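Local coordinates for kcn28 (PDB 6J31), which is of unknown function but has the two-domain GT-B architecture, with a C-terminal half related to erythromycin biosynthesis protein CIII, at residues 227-232 against 295-300; 317-322 against 341-346; 188-193 against 375-380; 132-137 against 198-203. All coordinates share one frame; numbering follows the deposited sequence.

How the interactions relate
The chain builds two parallel sheets in turn. Interaction 4 comes first from the N terminus, when loop 198-203 returns to loop 132-137 and closes off a stretch, about half of it helical, in the N-terminal domain. Before it closes, 188-193 has begun interaction 3, so the two cross, and a salt bridge from Arg191 to Glu202 joins them. Interaction 3 is completed only at 375-380, tying the N-terminal domain to the end of helix 364-378. Nested inside that long loop lie interactions 1 and 2, in series. They pair neighbouring strands of the C-terminal sheet and touch where strand 298-301 meets strand 318-320.

Interaction 1: 227-232 against 295-300; sequences AEKVAL and QADVFV
The carbonyl oxygen of Val230 is gripped by two successive amides of the facing chain. Asp297 N approaches to 2.6 Å of Val230 O with an N-H...O angle of 165°, while Val298 N adds a weak bond to the same oxygen. The Asp297 side chain then returns to the same residue: its OD2 lies 2.6 Å from Val230 N and accepts that proton through the anti lone pair, away from OD1. Asp297 therefore satisfies both the N-H and the C=O of Val230, one with its carboxylate and the other with its backbone. The torsion that makes this possible sets CG anti to the carbonyl carbon (chi1 -62°). The Lys229 chain, bent at chi2, passes transversely over the aspartate side chain with Lys229 CD 3.6 Å from Asp297 CG, and a water bridges Lys229 NZ to Asp297 OD1.

Further on, regular parallel pairing takes over: Leu232 N donates to Val298 O at 3.1 Å and Val300 N to Leu232 O at 2.8 Å. Ala231 CB packs on Val298 CG1 on one face; on the other, Leu232 and Phe299 run alongside each other in the same direction, Leu232 CD2 3.8 Å from Phe299 CE1. Leu232 O sits at the edge of the Phe299 ring. Strand 259-264 flanks 229-234 on its other side, as expected for the central strands of the Rossmann-like C-terminal domain of a GT-B fold.

Interaction 2: 317-322 against 341-346; sequences PMVVAP and RRIDIA
Pro322 CG lies over one face of the Arg342 guanidinium, 3.3 Å from Arg342 NE and almost as near to CZ and NH2. The proline and arginine side chains are set roughly perpendicular to one another. Arg342 reaches the proline because CG is anti to the backbone N (chi1 -178°) and the chain stays extended as far as NE, running past Val320 O on the way. The proline packs against the flat group, while the charge is met by Glu332, which forms a salt bridge with NH1 and would help fix the rotation of the group.

Alongside, the backbones pair in parallel. Arg341 N donates to Met318 O, Val320 N donates to Arg341 O at 2.9 Å, and Val320 O accepts from Ile343 N at 2.9 Å with an N-H...O angle of 166°. Where the regular pairing ends, Ala321 CA still approaches Ile343 O as a CA-H...O contact. On the face bearing Val319, Ile343 lies athwart that valine, bringing Ile343 CD1 to 3.7 Å from Val319 CG1. Ala321 CB meets Ile345 CG1 at 4.0 Å.

The pair forms the two strands of a beta-alpha-beta unit, with 340-342 outermost in the sheet. Helix 327-336 covers the side of Val320 and Pro322, whereas helix 350-362 packs against Val319, Arg341 and Ile343.

Interaction 3: 188-193 against 375-380; sequences LVPRFL and RELRAH
Pro190 lies over one face of the His380 ring, its CA 3.7 Å from the ring centroid and only 11° off the normal, a CH-pi contact centred on the imidazole. Pro190 CB adds to it at 3.5 Å from His380 CE1. At the ring's edge, in its plane, comes Arg191 CG. Further along the same proline, Pro190 CG lies 3.7 Å from Leu377 CD2. Phe192 completes the first shell: its CZ is 4.0 Å from Leu377 CG, and its CD2 lies 3.8 Å from Glu376 OE1, the ring and carboxylate planes being steeply inclined at 80°.

A second layer holds these groups in place. His380 ND1 donates to Glu376 O at 3.2 Å, folding the ring back toward the last turn of the helix it follows. Phe192 CG occupies the position between the backbone N and the carbonyl carbon (chi1 62°), which swings the ring back over Pro190 CG, and Leu193 N bonds to Pro190 O to close the short 3-10 turn. The guanidinium of Arg191 is drawn to Glu202 by a salt bridge.

This interdomain contact of the GT-B fold joins the loop following strand 185-187 of the N-terminal sheet to the C-terminal end of helix 364-378. Helix 305-314 packs against Val189, Phe192 and Leu193, and Phe207 of strand 205-207 touches both Arg191 and His380.

Interaction 4: 132-137 against 198-203; sequences VMPEKY and DDVDEK
The lysine chain of Lys136 runs perpendicular to the stem of Asp199, its aliphatic part lying across the carboxylate. Lys136 CD is 3.4 Å from Asp199 CG, and the bend at chi3 (-92°) brings Lys136 CE over Asp199 CB, at 3.5 Å. The charged ends meet less closely: Lys136 NZ is 3.6 Å from Asp199 OD1, a long salt bridge. Pro134 slants across both Asp199 and Val200, its CB 3.3 Å from Asp199 O and 3.7 Å from Val200 CG2. Deeper in, Val132 CG2 faces Val200 CG1 at 4.2 Å.

Both segments are irregular loops of the N-terminal domain of the GT-B fold: one follows strand 124-128, the other leads into strand 205-207, whose Phe205 packs on Val132 and Val200. The side chain of Val132 lies about 7 Å from the bound (2E,2'E)-3,3'-(1,2-phenylene)di(prop-2-enoic acid).

Glu135 meets Asp201 obliquely with the carboxylate planes 66° apart. A water donates to Glu135 OE2 at 2.9 Å and, weakly, to Asp201 OD2, which probably eases the proximity of two like charges. Asp201 OD1 is occupied within its own loop, accepting from Lys203 N in an Asx turn.

Interaction 1: 227-232 against 295-300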
loop_
_atom_site.group_PDB
_atom_site.type_symbol
_atom_site.label_atom_id
_atom_site.label_comp_id
_atom_site.label_asym_id
_atom_site.label_seq_id
_atom_site.Cartn_x
_atom_site.Cartn_y
_atom_site.Cartn_z
ATOM N N ALA A 227 -27.292 15.775 10.225
ATOM C CA ALA A 227 -26.936 14.550 9.516
ATOM C C ALA A 227 -26.608 13.492 10.562
ATOM O O ALA A 227 -25.554 13.550 11.201
ATOM C CB ALA A 227 -25.761 14.784 8.569
ATOM N N GLU A 228 -27.503 12.518 10.726
ATOM C CA GLU A 228 -27.315 11.510 11.766
ATOM C C GLU A 228 -26.171 10.557 11.439
ATOM O O GLU A 228 -25.427 10.145 12.337
ATOM C CB GLU A 228 -28.617 10.742 11.972
ATOM C CG GLU A 228 -29.847 11.619 11.824
ATOM C CD GLU A 228 -30.849 11.418 12.936
ATOM O OE1 GLU A 228 -31.206 10.255 13.213
ATOM O OE2 GLU A 228 -31.273 12.428 13.538
ATOM N N LYS A 229 -26.007 10.195 10.170
ATOM C CA LYS A 229 -24.970 9.261 9.761
ATOM C C LYS A 229 -24.180 9.852 8.602
ATOM O O LYS A 229 -24.713 10.617 7.796
ATOM C CB LYS A 229 -25.567 7.903 9.364
ATOM C CG LYS A 229 -26.307 7.203 10.497
ATOM C CD LYS A 229 -25.570 5.968 10.995
ATOM C CE LYS A 229 -26.218 5.419 12.261
ATOM N NZ LYS A 229 -25.760 4.037 12.577
ATOM N N VAL A 230 -22.893 9.510 8.541
ATOM C CA VAL A 230 -21.980 10.044 7.538
ATOM C C VAL A 230 -21.365 8.887 6.763
ATOM O O VAL A 230 -20.881 7.919 7.361
ATOM C CB VAL A 230 -20.882 10.909 8.181
ATOM C CG1 VAL A 230 -19.789 11.227 7.174
ATOM C CG2 VAL A 230 -21.482 12.180 8.754
ATOM N N ALA A 231 -21.360 9.004 5.441
ATOM C CA ALA A 231 -20.726 8.039 4.558
ATOM C C ALA A 231 -19.641 8.725 3.745
ATOM O O ALA A 231 -19.833 9.844 3.261
ATOM C CB ALA A 231 -21.743 7.401 3.619
ATOM N N LEU A 232 -18.507 8.048 3.584
ATOM C CA LEU A 232 -17.425 8.523 2.735
ATOM C C LEU A 232 -17.221 7.535 1.597
ATOM O O LEU A 232 -17.059 6.334 1.836
ATOM C CB LEU A 232 -16.122 8.695 3.523
ATOM C CG LEU A 232 -14.882 8.942 2.653
ATOM C CD1 LEU A 232 -14.992 10.266 1.895
ATOM C CD2 LEU A 232 -13.603 8.889 3.472
ATOM N N GLN A 295 -15.501 11.003 11.537
ATOM C CA GLN A 295 -16.928 11.224 11.711
ATOM C C GLN A 295 -17.761 10.284 10.849
ATOM O O GLN A 295 -18.984 10.441 10.778
ATOM C CB GLN A 295 -17.280 12.676 11.372
ATOM C CG GLN A 295 -16.330 13.719 11.954
ATOM C CD GLN A 295 -16.550 13.980 13.429
ATOM O OE1 GLN A 295 -17.680 13.959 13.917
ATOM N NE2 GLN A 295 -15.465 14.239 14.149
ATOM N N ALA A 296 -17.126 9.324 10.183
ATOM C CA ALA A 296 -17.815 8.459 9.238
ATOM C C ALA A 296 -18.479 7.269 9.924
ATOM O O ALA A 296 -17.986 6.734 10.923
ATOM C CB ALA A 296 -16.844 7.961 8.168
ATOM N N ASP A 297 -19.610 6.848 9.358
ATOM C CA ASP A 297 -20.285 5.631 9.780
ATOM C C ASP A 297 -20.085 4.476 8.808
ATOM O O ASP A 297 -20.289 3.321 9.194
ATOM C CB ASP A 297 -21.786 5.899 9.963
ATOM C CG ASP A 297 -22.065 6.931 11.049
ATOM O OD1 ASP A 297 -21.980 6.573 12.242
ATOM O OD2 ASP A 297 -22.365 8.099 10.719
ATOM N N VAL A 298 -19.693 4.760 7.567
ATOM C CA VAL A 298 -19.345 3.732 6.595
ATOM C C VAL A 298 -18.354 4.336 5.613
ATOM O O VAL A 298 -18.314 5.553 5.416
ATOM C CB VAL A 298 -20.586 3.156 5.868
ATOM C CG1 VAL A 298 -21.105 4.132 4.845
ATOM C CG2 VAL A 298 -20.246 1.829 5.205
ATOM N N PHE A 299 -17.530 3.478 5.017
ATOM C CA PHE A 299 -16.452 3.890 4.129
ATOM C C PHE A 299 -16.478 2.991 2.903
ATOM O O PHE A 299 -16.348 1.771 3.028
ATOM C CB PHE A 299 -15.105 3.806 4.861
ATOM C CG PHE A 299 -13.911 4.181 4.027
ATOM C CD1 PHE A 299 -14.023 5.046 2.955
ATOM C CD2 PHE A 299 -12.661 3.669 4.337
ATOM C CE1 PHE A 299 -12.911 5.386 2.201
ATOM C CE2 PHE A 299 -11.545 4.005 3.592
ATOM C CZ PHE A 299 -11.670 4.864 2.522
ATOM N N VAL A 300 -16.666 3.581 1.726
ATOM C CA VAL A 300 -16.672 2.836 0.471
ATOM C C VAL A 300 -15.344 3.074 -0.238
ATOM O O VAL A 300 -15.027 4.212 -0.604
ATOM C CB VAL A 300 -17.852 3.241 -0.425
ATOM C CG1 VAL A 300 -17.896 2.350 -1.657
ATOM C CG2 VAL A 300 -19.159 3.180 0.345
HETATM O O HOH W 1 -23.126 4.092 13.086
#

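Interaction 2: 317-322 against 341-346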
loop_
_atom_site.group_PDB
_atom_site.type_symbol
_atom_site.label_atom_id
_atom_site.label_comp_id
_atom_site.label_asym_id
_atom_site.label_seq_id
_atom_site.Cartn_x
_atom_site.Cartn_y
_atom_site.Cartn_z
ATOM N N PRO A 317 -16.780 0.716 9.365
ATOM C CA PRO A 317 -17.024 -0.431 8.486
ATOM C C PRO A 317 -16.919 -0.033 7.024
ATOM O O PRO A 317 -17.109 1.128 6.656
ATOM C CB PRO A 317 -18.449 -0.864 8.848
ATOM C CG PRO A 317 -19.080 0.350 9.410
ATOM C CD PRO A 317 -17.991 1.127 10.094
ATOM N N MET A 318 -16.604 -1.017 6.183
ATOM C CA MET A 318 -16.237 -0.729 4.806
ATOM C C MET A 318 -17.077 -1.527 3.818
ATOM O O MET A 318 -17.394 -2.696 4.049
ATOM C CB MET A 318 -14.744 -1.006 4.577
ATOM C CG MET A 318 -13.845 -0.013 5.312
ATOM S SD MET A 318 -12.094 -0.433 5.322
ATOM C CE MET A 318 -12.018 -1.500 6.763
ATOM N N VAL A 319 -17.443 -0.870 2.722
ATOM C CA VAL A 319 -17.958 -1.529 1.529
ATOM C C VAL A 319 -16.830 -1.526 0.508
ATOM O O VAL A 319 -16.351 -0.459 0.108
ATOM C CB VAL A 319 -19.211 -0.822 0.985
ATOM C CG1 VAL A 319 -19.641 -1.450 -0.329
ATOM C CG2 VAL A 319 -20.341 -0.881 2.002
ATOM N N VAL A 320 -16.378 -2.710 0.111
ATOM C CA VAL A 320 -15.161 -2.866 -0.673
ATOM C C VAL A 320 -15.531 -3.237 -2.102
ATOM O O VAL A 320 -16.366 -4.122 -2.324
ATOM C CB VAL A 320 -14.231 -3.923 -0.055
ATOM C CG1 VAL A 320 -12.913 -3.965 -0.801
ATOM C CG2 VAL A 320 -14.010 -3.634 1.416
ATOM N N ALA A 321 -14.903 -2.563 -3.070
ATOM C CA ALA A 321 -15.110 -2.807 -4.496
ATOM C C ALA A 321 -13.751 -3.104 -5.121
ATOM O O ALA A 321 -13.138 -2.227 -5.747
ATOM C CB ALA A 321 -15.783 -1.619 -5.182
ATOM N N PRO A 322 -13.255 -4.331 -4.981
ATOM C CA PRO A 322 -11.896 -4.632 -5.440
ATOM C C PRO A 322 -11.787 -4.585 -6.955
ATOM O O PRO A 322 -12.721 -4.928 -7.684
ATOM C CB PRO A 322 -11.655 -6.050 -4.911
ATOM C CG PRO A 322 -13.027 -6.642 -4.852
ATOM C CD PRO A 322 -13.922 -5.515 -4.413
ATOM N N ARG A 341 -18.492 -5.550 3.513
ATOM C CA ARG A 341 -19.316 -6.165 2.485
ATOM C C ARG A 341 -18.625 -5.933 1.149
ATOM O O ARG A 341 -18.103 -4.841 0.901
ATOM C CB ARG A 341 -20.719 -5.541 2.453
ATOM C CG ARG A 341 -21.663 -5.949 3.586
ATOM C CD ARG A 341 -22.849 -6.783 3.132
ATOM N NE ARG A 341 -23.965 -6.678 4.074
ATOM C CZ ARG A 341 -23.949 -7.092 5.338
ATOM N NH1 ARG A 341 -22.863 -7.656 5.852
ATOM N NH2 ARG A 341 -25.028 -6.933 6.093
ATOM N N ARG A 342 -18.601 -6.951 0.295
ATOM C CA ARG A 342 -17.975 -6.836 -1.016
ATOM C C ARG A 342 -19.029 -6.619 -2.098
ATOM O O ARG A 342 -20.082 -7.263 -2.091
ATOM C CB ARG A 342 -17.139 -8.081 -1.324
ATOM C CG ARG A 342 -16.411 -8.047 -2.657
ATOM C CD ARG A 342 -15.484 -9.245 -2.792
ATOM N NE ARG A 342 -14.808 -9.280 -4.086
ATOM C CZ ARG A 342 -13.774 -10.067 -4.371
ATOM N NH1 ARG A 342 -13.291 -10.893 -3.451
ATOM N NH2 ARG A 342 -13.221 -10.030 -5.577
ATOM N N ILE A 343 -18.747 -5.694 -3.022
ATOM C CA ILE A 343 -19.625 -5.406 -4.151
ATOM C C ILE A 343 -18.794 -5.295 -5.424
ATOM O O ILE A 343 -17.575 -5.117 -5.386
ATOM C CB ILE A 343 -20.450 -4.114 -3.960
ATOM C CG1 ILE A 343 -19.537 -2.887 -4.010
ATOM C CG2 ILE A 343 -21.230 -4.155 -2.658
ATOM C CD1 ILE A 343 -20.286 -1.578 -3.963
ATOM N N ASP A 344 -19.475 -5.410 -6.562
ATOM C CA ASP A 344 -18.877 -5.202 -7.877
ATOM C C ASP A 344 -19.457 -3.928 -8.477
ATOM O O ASP A 344 -20.678 -3.815 -8.633
ATOM C CB ASP A 344 -19.129 -6.394 -8.803
ATOM C CG ASP A 344 -18.300 -6.334 -10.088
ATOM O OD1 ASP A 344 -17.882 -5.232 -10.501
ATOM O OD2 ASP A 344 -18.071 -7.402 -10.694
ATOM N N ILE A 345 -18.581 -2.976 -8.815
ATOM C CA ILE A 345 -19.021 -1.688 -9.345
ATOM C C ILE A 345 -19.815 -1.867 -10.632
ATOM O O ILE A 345 -20.772 -1.125 -10.892
ATOM C CB ILE A 345 -17.806 -0.761 -9.551
ATOM C CG1 ILE A 345 -17.601 0.125 -8.325
ATOM C CG2 ILE A 345 -17.953 0.084 -10.813
ATOM C CD1 ILE A 345 -16.497 1.125 -8.494
ATOM N N ALA A 346 -19.450 -2.859 -11.447
ATOM C CA ALA A 346 -20.149 -3.082 -12.708
ATOM C C ALA A 346 -21.599 -3.494 -12.477
ATOM O O ALA A 346 -22.506 -2.997 -13.154
ATOM C CB ALA A 346 -19.417 -4.139 -13.533
#

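Interaction 3: 188-193 against 375-380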
loop_
_atom_site.group_PDB
_atom_site.type_symbol
_atom_site.label_atom_id
_atom_site.label_comp_id
_atom_site.label_asym_id
_atom_site.label_seq_id
_atom_site.Cartn_x
_atom_site.Cartn_y
_atom_site.Cartn_z
ATOM N N LEU A 188 4.424 -4.182 6.665
ATOM C CA LEU A 188 3.737 -3.070 7.314
ATOM C C LEU A 188 2.228 -3.273 7.345
ATOM O O LEU A 188 1.462 -2.336 7.119
ATOM C CB LEU A 188 4.104 -1.782 6.586
ATOM C CG LEU A 188 5.564 -1.339 6.756
ATOM C CD1 LEU A 188 5.751 0.147 6.461
ATOM C CD2 LEU A 188 6.096 -1.698 8.140
ATOM N N VAL A 189 1.779 -4.500 7.591
ATOM C CA VAL A 189 0.361 -4.811 7.765
ATOM C C VAL A 189 0.224 -5.722 8.976
ATOM O O VAL A 189 1.183 -6.406 9.365
ATOM C CB VAL A 189 -0.244 -5.475 6.501
ATOM C CG1 VAL A 189 0.083 -4.683 5.243
ATOM C CG2 VAL A 189 0.246 -6.900 6.358
ATOM N N PRO A 190 -0.940 -5.725 9.623
ATOM C CA PRO A 190 -1.179 -6.700 10.695
ATOM C C PRO A 190 -1.338 -8.099 10.121
ATOM O O PRO A 190 -1.662 -8.281 8.947
ATOM C CB PRO A 190 -2.480 -6.215 11.340
ATOM C CG PRO A 190 -3.160 -5.426 10.270
ATOM C CD PRO A 190 -2.068 -4.793 9.459
ATOM N N ARG A 191 -1.117 -9.102 10.976
ATOM C CA ARG A 191 -1.200 -10.481 10.504
ATOM C C ARG A 191 -2.602 -10.819 10.008
ATOM O O ARG A 191 -2.752 -11.644 9.101
ATOM C CB ARG A 191 -0.746 -11.459 11.599
ATOM C CG ARG A 191 -1.808 -11.826 12.635
ATOM C CD ARG A 191 -1.352 -12.893 13.655
ATOM N NE ARG A 191 -0.022 -12.648 14.214
ATOM C CZ ARG A 191 1.095 -13.225 13.781
ATOM N NH1 ARG A 191 1.056 -14.093 12.774
ATOM N NH2 ARG A 191 2.254 -12.930 14.353
ATOM N N PHE A 192 -3.639 -10.180 10.558
ATOM C CA PHE A 192 -4.992 -10.492 10.108
ATOM C C PHE A 192 -5.318 -9.905 8.737
ATOM O O PHE A 192 -6.404 -10.184 8.214
ATOM C CB PHE A 192 -6.036 -10.050 11.147
ATOM C CG PHE A 192 -6.073 -8.568 11.422
ATOM C CD1 PHE A 192 -6.659 -7.689 10.521
ATOM C CD2 PHE A 192 -5.570 -8.060 12.606
ATOM C CE1 PHE A 192 -6.704 -6.331 10.782
ATOM C CE2 PHE A 192 -5.616 -6.701 12.875
ATOM C CZ PHE A 192 -6.182 -5.836 11.961
ATOM N N LEU A 193 -4.431 -9.093 8.155
ATOM C CA LEU A 193 -4.570 -8.626 6.779
ATOM C C LEU A 193 -3.623 -9.339 5.822
ATOM O O LEU A 193 -3.549 -8.965 4.647
ATOM C CB LEU A 193 -4.341 -7.113 6.694
ATOM C CG LEU A 193 -5.409 -6.219 7.325
ATOM C CD1 LEU A 193 -5.152 -4.738 7.037
ATOM C CD2 LEU A 193 -6.802 -6.638 6.855
ATOM N N ARG A 375 -7.680 -2.874 18.706
ATOM C CA ARG A 375 -6.706 -3.285 19.710
ATOM C C ARG A 375 -5.699 -4.251 19.110
ATOM O O ARG A 375 -4.499 -4.160 19.392
ATOM C CB ARG A 375 -7.351 -3.909 20.938
ATOM C CG ARG A 375 -6.340 -3.855 22.126
ATOM C CD ARG A 375 -6.886 -4.484 23.402
ATOM N NE ARG A 375 -7.506 -5.794 23.013
ATOM C CZ ARG A 375 -8.832 -6.048 23.118
ATOM N NH1 ARG A 375 -9.633 -5.090 23.518
ATOM N NH2 ARG A 375 -9.347 -7.186 22.684
ATOM N N GLU A 376 -6.171 -5.186 18.286
ATOM C CA GLU A 376 -5.260 -6.104 17.618
ATOM C C GLU A 376 -4.294 -5.356 16.716
ATOM O O GLU A 376 -3.127 -5.745 16.597
ATOM C CB GLU A 376 -6.035 -7.131 16.796
ATOM C CG GLU A 376 -6.556 -8.303 17.589
ATOM C CD GLU A 376 -7.272 -9.298 16.708
ATOM O OE1 GLU A 376 -6.615 -9.875 15.816
ATOM O OE2 GLU A 376 -8.486 -9.500 16.904
ATOM N N LEU A 377 -4.761 -4.277 16.085
ATOM C CA LEU A 377 -3.947 -3.574 15.105
ATOM C C LEU A 377 -2.691 -2.992 15.753
ATOM O O LEU A 377 -1.575 -3.210 15.267
ATOM C CB LEU A 377 -4.783 -2.486 14.431
ATOM C CG LEU A 377 -4.583 -2.270 12.926
ATOM C CD1 LEU A 377 -5.071 -0.911 12.447
ATOM C CD2 LEU A 377 -3.167 -2.491 12.529
ATOM N N ARG A 378 -2.849 -2.256 16.857
ATOM C CA ARG A 378 -1.692 -1.599 17.458
ATOM C C ARG A 378 -0.707 -2.601 18.052
ATOM O O ARG A 378 0.485 -2.289 18.170
ATOM C CB ARG A 378 -2.122 -0.594 18.536
ATOM C CG ARG A 378 -2.138 -1.127 19.977
ATOM C CD ARG A 378 -3.505 -1.597 20.434
ATOM N NE ARG A 378 -4.480 -0.514 20.513
ATOM C CZ ARG A 378 -5.076 -0.117 21.634
ATOM N NH1 ARG A 378 -4.778 -0.689 22.796
ATOM N NH2 ARG A 378 -5.957 0.873 21.596
ATOM N N ALA A 379 -1.173 -3.799 18.412
ATOM C CA ALA A 379 -0.372 -4.783 19.130
ATOM C C ALA A 379 0.750 -5.385 18.295
ATOM O O ALA A 379 1.526 -6.185 18.830
ATOM C CB ALA A 379 -1.273 -5.900 19.652
ATOM N N HIS A 380 0.861 -5.038 17.014
ATOM C CA HIS A 380 1.907 -5.595 16.167
ATOM C C HIS A 380 3.249 -4.887 16.324
ATOM O O HIS A 380 4.251 -5.375 15.788
ATOM C CB HIS A 380 1.457 -5.573 14.707
ATOM C CG HIS A 380 0.577 -6.728 14.342
ATOM N ND1 HIS A 380 -0.781 -6.729 14.575
ATOM C CD2 HIS A 380 0.862 -7.924 13.777
ATOM C CE1 HIS A 380 -1.296 -7.873 14.164
ATOM N NE2 HIS A 380 -0.320 -8.616 13.676
#

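Interaction 4: 132-137 against 198-203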
loop_
_atom_site.group_PDB
_atom_site.type_symbol
_atom_site.label_atom_id
_atom_site.label_comp_id
_atom_site.label_asym_id
_atom_site.label_seq_id
_atom_site.Cartn_x
_atom_site.Cartn_y
_atom_site.Cartn_z
ATOM N N VAL A 132 2.664 -10.013 1.923
ATOM C CA VAL A 132 3.701 -10.669 1.156
ATOM C C VAL A 132 3.167 -11.988 0.606
ATOM O O VAL A 132 2.105 -12.468 0.994
ATOM C CB VAL A 132 4.977 -10.896 2.001
ATOM C CG1 VAL A 132 5.543 -9.566 2.480
ATOM C CG2 VAL A 132 4.674 -11.819 3.178
ATOM N N MET A 133 3.920 -12.590 -0.312
ATOM C CA MET A 133 3.532 -13.853 -0.931
ATOM C C MET A 133 4.413 -14.951 -0.365
ATOM O O MET A 133 5.581 -15.076 -0.765
ATOM C CB MET A 133 3.677 -13.788 -2.450
ATOM C CG MET A 133 4.794 -12.879 -2.912
ATOM S SD MET A 133 4.144 -11.540 -3.920
ATOM C CE MET A 133 2.473 -12.112 -4.104
ATOM N N PRO A 134 3.915 -15.774 0.552
ATOM C CA PRO A 134 4.774 -16.799 1.148
ATOM C C PRO A 134 5.154 -17.864 0.135
ATOM O O PRO A 134 4.539 -18.017 -0.923
ATOM C CB PRO A 134 3.906 -17.384 2.267
ATOM C CG PRO A 134 2.502 -17.135 1.818
ATOM C CD PRO A 134 2.534 -15.834 1.063
ATOM N N GLU A 135 6.192 -18.617 0.488
ATOM C CA GLU A 135 6.700 -19.695 -0.350
ATOM C C GLU A 135 5.718 -20.863 -0.371
ATOM O O GLU A 135 6.102 -22.015 -0.144
ATOM C CB GLU A 135 8.078 -20.142 0.135
ATOM C CG GLU A 135 8.808 -19.140 1.019
ATOM C CD GLU A 135 8.355 -19.209 2.467
ATOM O OE1 GLU A 135 7.549 -20.109 2.790
ATOM O OE2 GLU A 135 8.797 -18.365 3.274
ATOM N N LYS A 136 4.449 -20.561 -0.617
ATOM C CA LYS A 136 3.387 -21.543 -0.774
ATOM C C LYS A 136 2.324 -20.872 -1.625
ATOM O O LYS A 136 1.574 -21.533 -2.349
ATOM C CB LYS A 136 2.876 -22.011 0.588
ATOM C CG LYS A 136 3.459 -23.364 0.998
ATOM C CD LYS A 136 3.216 -23.677 2.465
ATOM C CE LYS A 136 4.393 -23.197 3.315
ATOM N NZ LYS A 136 4.384 -23.756 4.700
ATOM N N TYR A 137 2.253 -19.543 -1.515
ATOM C CA TYR A 137 1.482 -18.749 -2.466
ATOM C C TYR A 137 2.062 -18.886 -3.868
ATOM O O TYR A 137 1.324 -18.915 -4.860
ATOM C CB TYR A 137 1.479 -17.279 -2.033
ATOM C CG TYR A 137 0.784 -16.318 -2.986
ATOM C CD1 TYR A 137 1.447 -15.810 -4.100
ATOM C CD2 TYR A 137 -0.517 -15.891 -2.753
ATOM C CE1 TYR A 137 0.830 -14.933 -4.968
ATOM C CE2 TYR A 137 -1.144 -15.003 -3.617
ATOM C CZ TYR A 137 -0.464 -14.527 -4.721
ATOM O OH TYR A 137 -1.078 -13.647 -5.584
ATOM N N ASP A 198 -0.249 -18.453 7.801
ATOM C CA ASP A 198 0.348 -19.705 8.257
ATOM C C ASP A 198 1.650 -20.005 7.530
ATOM O O ASP A 198 2.625 -20.448 8.147
ATOM C CB ASP A 198 -0.626 -20.859 8.030
ATOM C CG ASP A 198 -1.701 -20.921 9.068
ATOM O OD1 ASP A 198 -1.632 -20.125 10.024
ATOM O OD2 ASP A 198 -2.612 -21.763 8.926
ATOM N N ASP A 199 1.675 -19.787 6.219
ATOM C CA ASP A 199 2.811 -20.158 5.387
ATOM C C ASP A 199 3.924 -19.125 5.388
ATOM O O ASP A 199 4.953 -19.353 4.743
ATOM C CB ASP A 199 2.345 -20.411 3.950
ATOM C CG ASP A 199 1.171 -21.368 3.880
ATOM O OD1 ASP A 199 1.078 -22.258 4.755
ATOM O OD2 ASP A 199 0.347 -21.237 2.951
ATOM N N VAL A 200 3.757 -18.013 6.095
ATOM C CA VAL A 200 4.774 -16.971 6.137
ATOM C C VAL A 200 5.736 -17.309 7.266
ATOM O O VAL A 200 5.325 -17.457 8.422
ATOM C CB VAL A 200 4.151 -15.582 6.333
ATOM C CG1 VAL A 200 5.240 -14.534 6.398
ATOM C CG2 VAL A 200 3.176 -15.272 5.216
ATOM N N ASP A 201 7.011 -17.459 6.926
ATOM C CA ASP A 201 8.038 -17.780 7.909
ATOM C C ASP A 201 8.405 -16.505 8.659
ATOM O O ASP A 201 9.054 -15.612 8.103
ATOM C CB ASP A 201 9.244 -18.402 7.214
ATOM C CG ASP A 201 10.379 -18.701 8.165
ATOM O OD1 ASP A 201 10.145 -18.722 9.391
ATOM O OD2 ASP A 201 11.503 -18.938 7.679
ATOM N N GLU A 202 7.986 -16.414 9.921
ATOM C CA GLU A 202 8.195 -15.197 10.692
ATOM C C GLU A 202 9.607 -15.094 11.250
ATOM O O GLU A 202 9.923 -14.108 11.925
ATOM C CB GLU A 202 7.141 -15.093 11.801
ATOM C CG GLU A 202 5.771 -14.703 11.236
ATOM C CD GLU A 202 4.678 -14.502 12.284
ATOM O OE1 GLU A 202 4.901 -13.771 13.276
ATOM O OE2 GLU A 202 3.577 -15.064 12.093
ATOM N N LYS A 203 10.456 -16.085 10.987
ATOM C CA LYS A 203 11.891 -15.896 11.156
ATOM C C LYS A 203 12.418 -14.895 10.145
ATOM O O LYS A 203 13.386 -14.178 10.417
ATOM C CB LYS A 203 12.607 -17.232 10.982
ATOM C CG LYS A 203 12.526 -18.172 12.166
ATOM C CD LYS A 203 13.403 -19.376 11.906
ATOM C CE LYS A 203 12.951 -20.057 10.623
ATOM N NZ LYS A 203 13.881 -21.135 10.191
HETATM O O HOH W 2 11.447 -18.851 4.294
#